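Local coordinates for RNA-binding protein Smaug (Drosophila melanogaster, PDB 1OXJ) that binds RNA, probably recognising its target through a SAM domain that is joined to a PHAT domain, at residues 38-42 with 52-56. Sequence-based numbering, arbitrary orientation.
Sequences TEDFL and SHKLA
OE2 of Glu-39 lies at the edge of the His-53 ring, near its plane and 3.3 Å from ND1 of His-53, although its exact placement is doubtful because it crowds CB of that residue. The carboxylate and ring planes are 31° apart. Whereas the ring presents its edge, the carboxylate turns a face, not its rim, to His-53, whose CA and ND1 both lie on the same side of it. Glu-39 arrives there because CG stands anti to the backbone N (chi1 178°), 3.8 Å from N of His-53, and chi2 of 177° carries CD on to the His-53 side.

Inward of this polar pair the contact is close-fitting. The methyl CB of Ala-56 sits against the first turn of helix 39-44, 3.6 Å from N of Glu-39 and 3.8 Å from its CB. One helical turn before Ala-56, Ser-52 places its OG 3.3 Å from CB of Leu-42, while that hydroxyl is hydrogen-bonded to the carbonyl O of Thr-48 and more weakly to that of Val-47. Leu-42 and Leu-55 cross at about a right angle, CD1 of Leu-42 lying 3.8 Å from CB of Leu-55; Leu-25, Ile-37 and Val-47 also touch Leu-42, and Phe-26 touches Leu-55. Thr-38 is the N-cap of helix 39-44, where its OG1 accepts a weak hydrogen bond from N of Phe-41.

Cutting Glu-39 back to an alanine is likely to leave His-53 without its acidic neighbour and to bare the backbone at Ser-52 and His-53.

The contact thus joins the short helix 39-44 to the early turns of the long helix 49-77 within the SAM domain, a small helical bundle. Small residues, Ser-52 and Ala-56, are consistent with the close approach, CA of Glu-39 being 5.0 Å from CA of Ser-52. Chemically, a buried, mostly apolar interior, with one hydroxyl whose needs are met within its own chain, gives way to a more exposed margin where an acid lies beside an imidazole and their bonding is not settled.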
ATOM      1  N   THR A  38     -12.963 -10.423 -11.462  1.00 36.36           N
ATOM      2  CA  THR A  38     -12.373 -11.723 -11.781  1.00 38.00           C
ATOM      3  C   THR A  38     -11.840 -11.686 -13.208  1.00 39.23           C
ATOM      4  O   THR A  38     -12.260 -10.845 -14.012  1.00 38.78           O
ATOM      5  CB  THR A  38     -13.415 -12.856 -11.677  1.00 37.81           C
ATOM      6  OG1 THR A  38     -14.555 -12.537 -12.484  1.00 37.56           O
ATOM      7  CG2 THR A  38     -13.852 -13.050 -10.238  1.00 36.50           C
ATOM      8  N   GLU A  39     -10.914 -12.590 -13.524  1.00 39.89           N
ATOM      9  CA  GLU A  39     -10.327 -12.646 -14.860  1.00 41.39           C
ATOM     10  C   GLU A  39     -11.414 -12.851 -15.906  1.00 40.46           C
ATOM     11  O   GLU A  39     -11.356 -12.293 -17.006  1.00 39.34           O
ATOM     12  CB  GLU A  39      -9.300 -13.788 -14.945  1.00 42.60           C
ATOM     13  CG  GLU A  39      -8.664 -13.964 -16.318  1.00 46.50           C
ATOM     14  CD  GLU A  39      -7.593 -15.052 -16.340  1.00 48.35           C
ATOM     15  OE1 GLU A  39      -7.769 -16.084 -15.662  1.00 50.70           O
ATOM     16  OE2 GLU A  39      -6.581 -14.883 -17.047  1.00 48.65           O
ATOM     17  N   ASP A  40     -12.413 -13.647 -15.539  1.00 41.07           N
ATOM     18  CA  ASP A  40     -13.532 -13.972 -16.411  1.00 41.14           C
ATOM     19  C   ASP A  40     -14.349 -12.722 -16.746  1.00 40.12           C
ATOM     20  O   ASP A  40     -14.734 -12.506 -17.893  1.00 37.31           O
ATOM     21  CB  ASP A  40     -14.390 -15.028 -15.718  1.00 46.84           C
ATOM     22  CG  ASP A  40     -15.411 -15.647 -16.634  1.00 50.14           C
ATOM     23  OD1 ASP A  40     -15.122 -15.812 -17.840  1.00 53.05           O
ATOM     24  OD2 ASP A  40     -16.505 -15.989 -16.138  1.00 55.28           O
ATOM     25  N   PHE A  41     -14.601 -11.895 -15.735  1.00 38.55           N
ATOM     26  CA  PHE A  41     -15.343 -10.658 -15.927  1.00 36.25           C
ATOM     27  C   PHE A  41     -14.588  -9.721 -16.868  1.00 34.08           C
ATOM     28  O   PHE A  41     -15.176  -9.120 -17.767  1.00 32.13           O
ATOM     29  CB  PHE A  41     -15.550  -9.951 -14.577  1.00 34.42           C
ATOM     30  CG  PHE A  41     -15.844  -8.477 -14.702  1.00 35.11           C
ATOM     31  CD1 PHE A  41     -17.078  -8.032 -15.170  1.00 34.27           C
ATOM     32  CD2 PHE A  41     -14.861  -7.534 -14.400  1.00 34.35           C
ATOM     33  CE1 PHE A  41     -17.328  -6.675 -15.341  1.00 33.13           C
ATOM     34  CE2 PHE A  41     -15.098  -6.174 -14.565  1.00 34.10           C
ATOM     35  CZ  PHE A  41     -16.333  -5.738 -15.038  1.00 32.88           C
ATOM     36  N   LEU A  42     -13.286  -9.587 -16.647  1.00 32.31           N
ATOM     37  CA  LEU A  42     -12.475  -8.699 -17.467  1.00 32.20           C
ATOM     38  C   LEU A  42     -12.470  -9.112 -18.936  1.00 34.01           C
ATOM     39  O   LEU A  42     -12.640  -8.274 -19.828  1.00 31.83           O
ATOM     40  CB  LEU A  42     -11.042  -8.647 -16.924  1.00 31.69           C
ATOM     41  CG  LEU A  42     -10.919  -8.042 -15.522  1.00 32.37           C
ATOM     42  CD1 LEU A  42      -9.501  -8.248 -14.999  1.00 31.55           C
ATOM     43  CD2 LEU A  42     -11.285  -6.544 -15.571  1.00 33.12           C
ATOM     44  N   SER A  52      -6.241  -9.298 -18.450  1.00 39.16           N
ATOM     45  CA  SER A  52      -7.305  -9.822 -17.594  1.00 40.24           C
ATOM     46  C   SER A  52      -6.661 -10.652 -16.495  1.00 41.21           C
ATOM     47  O   SER A  52      -6.971 -10.496 -15.312  1.00 40.88           O
ATOM     48  CB  SER A  52      -8.276 -10.700 -18.394  1.00 38.71           C
ATOM     49  OG  SER A  52      -9.059  -9.929 -19.292  1.00 38.88           O
ATOM     50  N   HIS A  53      -5.751 -11.536 -16.894  1.00 41.95           N
ATOM     51  CA  HIS A  53      -5.059 -12.385 -15.938  1.00 41.26           C
ATOM     52  C   HIS A  53      -4.211 -11.556 -14.971  1.00 40.89           C
ATOM     53  O   HIS A  53      -4.270 -11.752 -13.760  1.00 41.09           O
ATOM     54  CB  HIS A  53      -4.165 -13.394 -16.671  1.00 45.35           C
ATOM     55  CG  HIS A  53      -3.472 -14.354 -15.756  1.00 47.11           C
ATOM     56  ND1 HIS A  53      -4.157 -15.192 -14.901  1.00 50.13           N
ATOM     57  CD2 HIS A  53      -2.156 -14.590 -15.540  1.00 49.05           C
ATOM     58  CE1 HIS A  53      -3.291 -15.901 -14.197  1.00 50.65           C
ATOM     59  NE2 HIS A  53      -2.071 -15.554 -14.565  1.00 50.61           N
ATOM     60  N   LYS A  54      -3.430 -10.622 -15.505  1.00 38.95           N
ATOM     61  CA  LYS A  54      -2.577  -9.796 -14.665  1.00 39.78           C
ATOM     62  C   LYS A  54      -3.363  -8.937 -13.676  1.00 38.62           C
ATOM     63  O   LYS A  54      -3.034  -8.890 -12.493  1.00 36.71           O
ATOM     64  CB  LYS A  54      -1.694  -8.895 -15.524  1.00 39.00           C
ATOM     65  CG  LYS A  54      -0.688  -8.099 -14.718  1.00 41.61           C
ATOM     66  CD  LYS A  54       0.092  -7.163 -15.623  1.00 43.72           C
ATOM     67  CE  LYS A  54       1.181  -6.433 -14.862  1.00 43.79           C
ATOM     68  NZ  LYS A  54       1.930  -5.507 -15.756  1.00 45.78           N
ATOM     69  N   LEU A  55      -4.400  -8.262 -14.156  1.00 37.24           N
ATOM     70  CA  LEU A  55      -5.200  -7.419 -13.275  1.00 36.06           C
ATOM     71  C   LEU A  55      -5.921  -8.273 -12.237  1.00 36.55           C
ATOM     72  O   LEU A  55      -6.035  -7.887 -11.074  1.00 36.01           O
ATOM     73  CB  LEU A  55      -6.206  -6.595 -14.089  1.00 35.76           C
ATOM     74  CG  LEU A  55      -7.056  -5.585 -13.308  1.00 34.33           C
ATOM     75  CD1 LEU A  55      -6.172  -4.707 -12.434  1.00 32.35           C
ATOM     76  CD2 LEU A  55      -7.843  -4.732 -14.293  1.00 33.62           C
ATOM     77  N   ALA A  56      -6.391  -9.447 -12.644  1.00 36.45           N
ATOM     78  CA  ALA A  56      -7.079 -10.322 -11.706  1.00 38.37           C
ATOM     79  C   ALA A  56      -6.105 -10.721 -10.601  1.00 37.25           C
ATOM     80  O   ALA A  56      -6.478 -10.793  -9.434  1.00 37.79           O
ATOM     81  CB  ALA A  56      -7.607 -11.563 -12.427  1.00 39.45           C
TER